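Local coordinates for protein thermostable monoacylglycerol lipase (Bacillus, PDB 4LHE) that hydrolyses the ester bond of monoacylglycerols to release fatty acid and glycerol, as a heat-stable lipase of the alpha/beta hydrolase fold, at residues 106-111 with 182-187; 92-97 with 115-120; 188-193 with 216-221. All blocks are in the same frame, centred on the assembly; numbering follows the deposited sequence.

Interaction 1: residues 106-111 with 182-187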
loop_
_atom_site.group_PDB
_atom_site.type_symbol
_atom_site.label_atom_id
_atom_site.label_comp_id
_atom_site.label_asym_id
_atom_site.label_seq_id
_atom_site.Cartn_x
_atom_site.Cartn_y
_atom_site.Cartn_z
ATOM N N LEU A 106 0.472 8.966 5.473
ATOM C CA LEU A 106 0.866 8.881 6.872
ATOM C C LEU A 106 2.154 9.647 7.140
ATOM O O LEU A 106 2.317 10.253 8.204
ATOM C CB LEU A 106 1.033 7.418 7.268
ATOM C CG LEU A 106 0.404 6.984 8.580
ATOM C CD1 LEU A 106 -1.094 6.888 8.421
ATOM C CD2 LEU A 106 0.986 5.648 9.009
ATOM N N ALA A 107 3.071 9.620 6.176
ATOM C CA ALA A 107 4.322 10.354 6.310
ATOM C C ALA A 107 4.027 11.863 6.354
ATOM O O ALA A 107 4.667 12.613 7.102
ATOM C CB ALA A 107 5.280 10.002 5.160
ATOM N N GLU A 108 3.045 12.297 5.559
ATOM C CA GLU A 108 2.593 13.693 5.562
ATOM C C GLU A 108 2.029 14.149 6.911
ATOM O O GLU A 108 2.092 15.335 7.251
ATOM C CB GLU A 108 1.543 13.913 4.461
ATOM C CG GLU A 108 2.113 13.784 3.067
ATOM C CD GLU A 108 1.063 13.603 2.009
ATOM O OE1 GLU A 108 -0.131 13.591 2.347
ATOM O OE2 GLU A 108 1.429 13.487 0.828
ATOM N N HIS A 109 1.473 13.215 7.674
ATOM C CA HIS A 109 0.828 13.559 8.935
ATOM C C HIS A 109 1.696 13.289 10.162
ATOM O O HIS A 109 1.429 13.826 11.244
ATOM C CB HIS A 109 -0.517 12.832 9.063
ATOM C CG HIS A 109 -1.591 13.388 8.184
ATOM N ND1 HIS A 109 -1.464 13.481 6.815
ATOM C CD2 HIS A 109 -2.822 13.876 8.480
ATOM C CE1 HIS A 109 -2.564 14.005 6.303
ATOM N NE2 HIS A 109 -3.404 14.254 7.295
ATOM N N HIS A 110 2.725 12.459 9.998
ATOM C CA HIS A 110 3.637 12.125 11.095
ATOM C C HIS A 110 5.118 12.137 10.648
ATOM O O HIS A 110 5.672 11.084 10.312
ATOM C CB HIS A 110 3.346 10.710 11.654
ATOM C CG HIS A 110 1.929 10.471 12.092
ATOM N ND1 HIS A 110 1.467 10.811 13.347
ATOM C CD2 HIS A 110 0.893 9.853 11.468
ATOM C CE1 HIS A 110 0.197 10.455 13.461
ATOM N NE2 HIS A 110 -0.175 9.872 12.333
ATOM N N PRO A 111 5.773 13.312 10.625
ATOM C CA PRO A 111 7.216 13.216 10.328
ATOM C C PRO A 111 8.131 12.622 11.428
ATOM O O PRO A 111 9.356 12.674 11.296
ATOM C CB PRO A 111 7.609 14.661 9.972
ATOM C CG PRO A 111 6.427 15.518 10.351
ATOM C CD PRO A 111 5.225 14.635 10.278
ATOM N N ASP A 182 4.915 17.620 -0.265
ATOM C CA ASP A 182 5.899 18.514 0.343
ATOM C C ASP A 182 6.006 18.377 1.871
ATOM O O ASP A 182 7.021 18.752 2.464
ATOM C CB ASP A 182 5.539 19.953 -0.031
ATOM C CG ASP A 182 4.094 20.281 0.286
ATOM O OD1 ASP A 182 3.214 20.041 -0.579
ATOM O OD2 ASP A 182 3.837 20.760 1.411
ATOM N N ARG A 183 4.964 17.843 2.503
ATOM C CA ARG A 183 4.977 17.593 3.950
ATOM C C ARG A 183 5.928 16.453 4.343
ATOM O O ARG A 183 6.302 16.324 5.511
ATOM C CB ARG A 183 3.566 17.252 4.453
ATOM C CG ARG A 183 2.440 18.210 4.003
ATOM C CD ARG A 183 2.287 19.426 4.923
ATOM N NE ARG A 183 1.034 20.162 4.695
ATOM C CZ ARG A 183 0.924 21.260 3.943
ATOM N NH1 ARG A 183 1.993 21.760 3.333
ATOM N NH2 ARG A 183 -0.256 21.862 3.798
ATOM N N ILE A 184 6.299 15.618 3.372
ATOM C CA ILE A 184 7.133 14.446 3.638
ATOM C C ILE A 184 8.622 14.799 3.634
ATOM O O ILE A 184 9.150 15.239 2.619
ATOM C CB ILE A 184 6.883 13.325 2.601
ATOM C CG1 ILE A 184 5.422 12.878 2.631
ATOM C CG2 ILE A 184 7.761 12.135 2.898
ATOM C CD1 ILE A 184 5.076 11.826 1.556
ATOM N N VAL A 185 9.304 14.585 4.759
ATOM C CA VAL A 185 10.737 14.869 4.822
ATOM C C VAL A 185 11.636 13.667 5.192
ATOM O O VAL A 185 12.866 13.815 5.265
ATOM C CB VAL A 185 11.041 16.044 5.790
ATOM C CG1 VAL A 185 10.225 17.280 5.427
ATOM C CG2 VAL A 185 10.783 15.623 7.219
ATOM N N CYS A 186 11.047 12.492 5.423
ATOM C CA CYS A 186 11.846 11.343 5.848
ATOM C C CYS A 186 12.467 10.657 4.642
ATOM O O CYS A 186 12.028 10.883 3.507
ATOM C CB CYS A 186 10.986 10.363 6.646
ATOM S SG CYS A 186 9.653 9.625 5.687
ATOM N N PRO A 187 13.529 9.855 4.863
ATOM C CA PRO A 187 14.129 9.091 3.760
ATOM C C PRO A 187 13.098 8.291 2.953
ATOM O O PRO A 187 12.173 7.701 3.514
ATOM C CB PRO A 187 15.085 8.136 4.489
ATOM C CG PRO A 187 15.550 8.945 5.660
ATOM C CD PRO A 187 14.308 9.716 6.113
HETATM O O HOH W 1 8.040 12.748 6.805
#
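The E108 carboxylate is the flat group that touches 182-187: it brings OE2 to 4.1 Å from CD1 of I184. The puckered ring of P111 offers its CB to CG2 of V185 at 4.3 Å, on the exposed side of the contact. The imidazoles of H109 and H110 start away from 182-187 and stack instead on Y105 and Y81, while the R183 guanidinium turns off to a salt bridge with D182, NH1 to OD2 2.8 Å. Apolar packing does the main work. CG of E108 sits 3.5 Å from CG1 of I184, the two side chains crossing at a slant. I184 carries CG1 anti to its own carbonyl carbon (chi1 -60°), which lays that branch against E108 and the CB of A107, the latter 3.8 Å away. Next to them, CB of R183 rests 3.7 Å from the backbone O of E108.

In alpha/beta hydrolase terms, this is where the end of helix 98-109 meets the linker that runs from helix 164-179 into strand 188-193. I116 of strand 115-119 lies beneath, touching A107, I184 and C186 together. With an alanine in place of I184, CG of E108 and the A107 methyl would probably lose their shared neighbour, and a gap would open above I116.

No direct hydrogen bond joins the two segments. One water links them, accepting from V185 N at 3.0 Å and donating a weak bond to A107 O. Within the helix end, L106 O takes both H109 N and H110 N, and on the linker side S213 OG is hydrogen-bonded to C186 O.

Interaction 2: residues 92-97 with 115-120. With SO4 (sulfate ion), chain D.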
loop_
_atom_site.group_PDB
_atom_site.type_symbol
_atom_site.label_atom_id
_atom_site.label_comp_id
_atom_site.label_asym_id
_atom_site.label_seq_id
_atom_site.Cartn_x
_atom_site.Cartn_y
_atom_site.Cartn_z
ATOM N N PHE A 92 9.113 2.540 10.329
ATOM C CA PHE A 92 9.120 2.656 8.878
ATOM C C PHE A 92 7.780 2.218 8.328
ATOM O O PHE A 92 7.116 1.361 8.922
ATOM C CB PHE A 92 10.175 1.730 8.291
ATOM C CG PHE A 92 11.560 2.092 8.672
ATOM C CD1 PHE A 92 12.163 3.222 8.131
ATOM C CD2 PHE A 92 12.275 1.288 9.553
ATOM C CE1 PHE A 92 13.476 3.558 8.483
ATOM C CE2 PHE A 92 13.572 1.615 9.901
ATOM C CZ PHE A 92 14.172 2.751 9.369
ATOM N N VAL A 93 7.391 2.783 7.189
ATOM C CA VAL A 93 6.124 2.417 6.566
ATOM C C VAL A 93 6.390 1.976 5.118
ATOM O O VAL A 93 7.221 2.570 4.429
ATOM C CB VAL A 93 5.101 3.581 6.645
ATOM C CG1 VAL A 93 3.709 3.130 6.175
ATOM C CG2 VAL A 93 5.034 4.135 8.104
ATOM N N THR A 94 5.724 0.900 4.697
ATOM C CA THR A 94 5.804 0.421 3.318
ATOM C C THR A 94 4.413 -0.035 2.870
ATOM O O THR A 94 3.569 -0.438 3.682
ATOM C CB THR A 94 6.830 -0.716 3.149
ATOM O OG1 THR A 94 6.935 -1.075 1.763
ATOM C CG2 THR A 94 6.425 -1.969 3.955
ATOM N N GLY A 95 4.136 0.055 1.581
ATOM C CA GLY A 95 2.830 -0.377 1.134
ATOM C C GLY A 95 2.758 -0.496 -0.362
ATOM O O GLY A 95 3.524 0.155 -1.070
ATOM N N LEU A 96 1.823 -1.315 -0.830
ATOM C CA LEU A 96 1.642 -1.560 -2.252
ATOM C C LEU A 96 0.501 -0.734 -2.851
ATOM O O LEU A 96 -0.612 -0.727 -2.321
ATOM C CB LEU A 96 1.357 -3.045 -2.472
ATOM C CG LEU A 96 1.003 -3.462 -3.894
ATOM C CD1 LEU A 96 2.207 -3.271 -4.822
ATOM C CD2 LEU A 96 0.532 -4.912 -3.883
ATOM N N SER A 97 0.775 -0.051 -3.959
ATOM C CA SER A 97 -0.267 0.667 -4.688
ATOM C C SER A 97 -0.988 1.535 -3.652
ATOM O O SER A 97 -0.306 2.169 -2.834
ATOM C CB SER A 97 -1.183 -0.309 -5.410
ATOM O OG SER A 97 -2.018 0.397 -6.326
ATOM N N GLY A 115 11.208 6.672 7.915
ATOM C CA GLY A 115 11.393 6.364 6.499
ATOM C C GLY A 115 10.206 5.675 5.854
ATOM O O GLY A 115 9.397 5.047 6.543
ATOM N N ILE A 116 10.097 5.785 4.528
ATOM C CA ILE A 116 8.999 5.146 3.808
ATOM C C ILE A 116 9.445 4.355 2.594
ATOM O O ILE A 116 10.412 4.723 1.916
ATOM C CB ILE A 116 7.904 6.148 3.381
ATOM C CG1 ILE A 116 8.492 7.298 2.546
ATOM C CG2 ILE A 116 7.144 6.665 4.613
ATOM C CD1 ILE A 116 7.445 8.307 2.121
ATOM N N VAL A 117 8.734 3.263 2.329
ATOM C CA VAL A 117 9.010 2.435 1.155
ATOM C C VAL A 117 7.728 2.170 0.336
ATOM O O VAL A 117 7.109 1.095 0.418
ATOM C CB VAL A 117 9.731 1.100 1.539
ATOM C CG1 VAL A 117 10.174 0.364 0.284
ATOM C CG2 VAL A 117 10.962 1.392 2.388
ATOM N N PRO A 118 7.298 3.173 -0.443
ATOM C CA PRO A 118 6.114 2.969 -1.289
ATOM C C PRO A 118 6.451 2.091 -2.495
ATOM O O PRO A 118 7.532 2.232 -3.061
ATOM C CB PRO A 118 5.761 4.393 -1.743
ATOM C CG PRO A 118 7.062 5.169 -1.637
ATOM C CD PRO A 118 7.810 4.562 -0.490
ATOM N N ILE A 119 5.557 1.182 -2.867
ATOM C CA ILE A 119 5.815 0.282 -3.993
ATOM C C ILE A 119 4.676 0.445 -4.983
ATOM O O ILE A 119 3.528 0.170 -4.633
ATOM C CB ILE A 119 5.811 -1.188 -3.527
ATOM C CG1 ILE A 119 6.792 -1.396 -2.366
ATOM C CG2 ILE A 119 6.082 -2.133 -4.687
ATOM C CD1 ILE A 119 6.785 -2.821 -1.801
ATOM N N ASN A 120 4.977 0.871 -6.208
ATOM C CA ASN A 120 3.932 1.163 -7.195
ATOM C C ASN A 120 2.789 2.031 -6.647
ATOM O O ASN A 120 1.618 1.831 -6.991
ATOM C CB ASN A 120 3.380 -0.129 -7.810
ATOM C CG ASN A 120 4.360 -0.785 -8.764
ATOM O OD1 ASN A 120 5.210 -0.119 -9.362
ATOM N ND2 ASN A 120 4.248 -2.099 -8.912
HETATM S S SO4 D . -4.161 -2.094 -5.758
HETATM O O1 SO4 D . -5.488 -2.683 -5.592
HETATM O O2 SO4 D . -3.133 -3.047 -5.288
HETATM O O3 SO4 D . -3.932 -1.822 -7.177
HETATM O O4 SO4 D . -4.140 -0.833 -5.013
#
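T94 and V117 lie side by side on neighbouring parallel strands, 92-96 and 115-119, that belong to one beta-alpha-beta unit with helix 98-109 as the crossover, at the centre of the alpha/beta hydrolase sheet. CB of T94 comes first, 3.3 Å from V117 O. The side chain then divides. OG1 stands anti to the backbone N (chi1 -176°), swung over to the neighbouring strand, where it donates to V117 O at 2.6 Å on a lone pair in the carbonyl plane. T94 OG1 also packs against CB of V117, and T94 OG1 lies 4.0 Å from I119 CD1. CG2 is left in the crowded position between N and carbonyl carbon. V117 O also receives a weak bond from G95 N, so the hydroxyl probably makes up for a rung whose backbone bond is weak.

The other rungs are shorter: V117 N to V93 O is 2.7 Å, I119 N to G95 O 2.9 Å, and S97 N to I119 O 2.8 Å, nearly straight. On the far face V93 and I116 pack together, under T103 of the crossover helix.

S97 follows the strand with positive phi (51°), right before a helix and in the GxSxG pattern, consistent with the nucleophile elbow of this family. H226 and D196 probably complete its triad. A sulfate, probably from the crystallisation liquor, lies at this probable active site and is also bound by F29 N, T30 N and H226 NE2; from S97, OG donates to its O4 at 2.8 Å.

Interaction 3: residues 188-193 with 216-221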
loop_
_atom_site.group_PDB
_atom_site.type_symbol
_atom_site.label_atom_id
_atom_site.label_comp_id
_atom_site.label_asym_id
_atom_site.label_seq_id
_atom_site.Cartn_x
_atom_site.Cartn_y
_atom_site.Cartn_z
ATOM N N ALA A 188 13.257 8.270 1.639
ATOM C CA ALA A 188 12.299 7.563 0.792
ATOM C C ALA A 188 12.992 6.581 -0.160
ATOM O O ALA A 188 14.001 6.912 -0.776
ATOM C CB ALA A 188 11.418 8.562 0.027
ATOM N N LEU A 189 12.466 5.360 -0.233
ATOM C CA LEU A 189 12.934 4.346 -1.166
ATOM C C LEU A 189 11.721 3.974 -2.017
ATOM O O LEU A 189 10.738 3.417 -1.517
ATOM C CB LEU A 189 13.453 3.109 -0.419
ATOM C CG LEU A 189 13.851 1.891 -1.265
ATOM C CD1 LEU A 189 14.995 2.256 -2.180
ATOM C CD2 LEU A 189 14.222 0.667 -0.416
ATOM N N ILE A 190 11.794 4.287 -3.301
ATOM C CA ILE A 190 10.620 4.237 -4.170
ATOM C C ILE A 190 10.770 3.130 -5.201
ATOM O O ILE A 190 11.575 3.257 -6.129
ATOM C CB ILE A 190 10.420 5.609 -4.864
ATOM C CG1 ILE A 190 10.218 6.718 -3.821
ATOM C CG2 ILE A 190 9.235 5.587 -5.820
ATOM C CD1 ILE A 190 10.183 8.122 -4.416
ATOM N N PHE A 191 10.004 2.043 -5.031
ATOM C CA PHE A 191 9.945 0.961 -6.010
ATOM C C PHE A 191 8.931 1.212 -7.120
ATOM O O PHE A 191 7.828 1.700 -6.873
ATOM C CB PHE A 191 9.585 -0.366 -5.328
ATOM C CG PHE A 191 10.676 -0.904 -4.436
ATOM C CD1 PHE A 191 11.837 -1.448 -4.980
ATOM C CD2 PHE A 191 10.539 -0.873 -3.051
ATOM C CE1 PHE A 191 12.844 -1.945 -4.151
ATOM C CE2 PHE A 191 11.535 -1.376 -2.232
ATOM C CZ PHE A 191 12.685 -1.906 -2.771
ATOM N N VAL A 192 9.297 0.841 -8.346
ATOM C CA VAL A 192 8.378 0.976 -9.468
ATOM C C VAL A 192 8.591 -0.159 -10.462
ATOM O O VAL A 192 9.723 -0.475 -10.846
ATOM C CB VAL A 192 8.503 2.352 -10.156
ATOM C CG1 VAL A 192 9.938 2.594 -10.627
ATOM C CG2 VAL A 192 7.516 2.454 -11.312
ATOM N N SER A 193 7.496 -0.810 -10.827
ATOM C CA SER A 193 7.555 -1.886 -11.793
ATOM C C SER A 193 7.503 -1.262 -13.180
ATOM O O SER A 193 6.557 -0.520 -13.483
ATOM C CB SER A 193 6.386 -2.856 -11.584
ATOM O OG SER A 193 6.544 -3.594 -10.378
ATOM N N LYS A 216 16.384 10.318 -0.969
ATOM C CA LYS A 216 15.316 9.698 -1.759
ATOM C C LYS A 216 15.906 8.980 -2.976
ATOM O O LYS A 216 16.869 9.460 -3.573
ATOM C CB LYS A 216 14.321 10.767 -2.209
ATOM C CG LYS A 216 14.989 11.996 -2.832
ATOM C CD LYS A 216 13.952 13.053 -3.165
ATOM C CE LYS A 216 14.531 14.134 -4.070
ATOM N NZ LYS A 216 13.523 15.193 -4.316
ATOM N N GLU A 217 15.337 7.838 -3.348
ATOM C CA GLU A 217 15.841 7.079 -4.495
ATOM C C GLU A 217 14.726 6.313 -5.221
ATOM O O GLU A 217 13.749 5.878 -4.596
ATOM C CB GLU A 217 16.919 6.103 -4.023
ATOM C CG GLU A 217 17.517 5.216 -5.099
ATOM C CD GLU A 217 18.388 4.100 -4.531
ATOM O OE1 GLU A 217 18.849 3.256 -5.334
ATOM O OE2 GLU A 217 18.602 4.059 -3.292
ATOM N N ILE A 218 14.865 6.142 -6.536
ATOM C CA ILE A 218 13.934 5.295 -7.277
ATOM C C ILE A 218 14.586 3.984 -7.682
ATOM O O ILE A 218 15.676 3.965 -8.279
ATOM C CB ILE A 218 13.349 5.997 -8.507
ATOM C CG1 ILE A 218 12.513 7.198 -8.074
ATOM C CG2 ILE A 218 12.486 5.027 -9.313
ATOM C CD1 ILE A 218 11.734 7.861 -9.199
ATOM N N VAL A 219 13.926 2.880 -7.340
ATOM C CA VAL A 219 14.420 1.561 -7.711
ATOM C C VAL A 219 13.462 0.888 -8.693
ATOM O O VAL A 219 12.266 0.695 -8.402
ATOM C CB VAL A 219 14.693 0.692 -6.455
ATOM C CG1 VAL A 219 15.075 -0.727 -6.833
ATOM C CG2 VAL A 219 15.798 1.326 -5.624
ATOM N N ARG A 220 13.992 0.560 -9.869
ATOM C CA ARG A 220 13.210 -0.073 -10.932
ATOM C C ARG A 220 13.152 -1.597 -10.781
ATOM O O ARG A 220 14.170 -2.252 -10.522
ATOM C CB ARG A 220 13.762 0.306 -12.312
ATOM C CG ARG A 220 13.716 1.808 -12.607
ATOM C CD ARG A 220 13.277 2.070 -14.044
ATOM N NE ARG A 220 12.281 3.143 -14.121
ATOM C CZ ARG A 220 10.959 2.961 -14.231
ATOM N NH1 ARG A 220 10.442 1.735 -14.287
ATOM N NH2 ARG A 220 10.146 4.018 -14.291
ATOM N N LEU A 221 11.943 -2.140 -10.906
ATOM C CA LEU A 221 11.708 -3.569 -10.810
ATOM C C LEU A 221 11.449 -4.092 -12.215
ATOM O O LEU A 221 10.430 -3.758 -12.836
ATOM C CB LEU A 221 10.508 -3.851 -9.902
ATOM C CG LEU A 221 10.645 -3.357 -8.455
ATOM C CD1 LEU A 221 9.367 -3.598 -7.636
ATOM C CD2 LEU A 221 11.856 -4.027 -7.780
#
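V192 puts CG1 over one face of the R220 guanidinium, 3.7 Å above the plane and over its centre, and the same methyl meets CG2 of I218 at 3.8 Å. Its chi1 of 57° sets CG1 between backbone N and carbonyl carbon, leaning it toward strand 216-221. The other face of the sheet carries an apolar row. CD1 of L189 touches CG2 of V219 at 3.7 Å; the F191 ring lies alongside V219, with CE1 3.7 Å from CG1, and its CD1 is 3.8 Å from CD2 of L221.

Behind the side chains is a parallel ladder of five backbone bonds, from E217 N to A188 O through to L221 N to V192 O. The tightest, V219 N to I190 O, is 2.7 Å. The strands twist against each other by 27°.

Further out, helix 234-247 covers the L189, F191 and V219 face, and helix 202-210, the crossover of this beta-alpha-beta unit, lies on I190 and I218. Strand 188-193 is bonded on its other side to strand 115-119, whereas 216-221 ends the sheet. At that border the charged groups find partners beyond the pair: R220 with D194, K216 with the carbonyl of F208. The V192 methyl takes a guanidinium face, where no N-H points, so this packing and the NH1 salt bridge with D194 can coexist.

How the interactions relate
Interactions 2 and 3 are neighbouring strand pairs of one sheet, joined through strands 115-119 and 188-193: I116 O receives L189 N, and the N120 amide oxygen receives S193 N. Interaction 2, its centre about 6 Å from the centre of the chain, is almost wholly buried, with S97, the probable nucleophile, partly exposed at its end; interaction 3, its centre about 14 Å from the centre of the chain, has a buried inner strand and a partly charged border strand. Interaction 1 is a partly exposed helix-to-linker contact held by side-chain packing and a water rather than a ladder. Its A107, I184 and C186 pack on I116 of interaction 2, and its linker runs straight into interaction 3, where P187 is followed by A188.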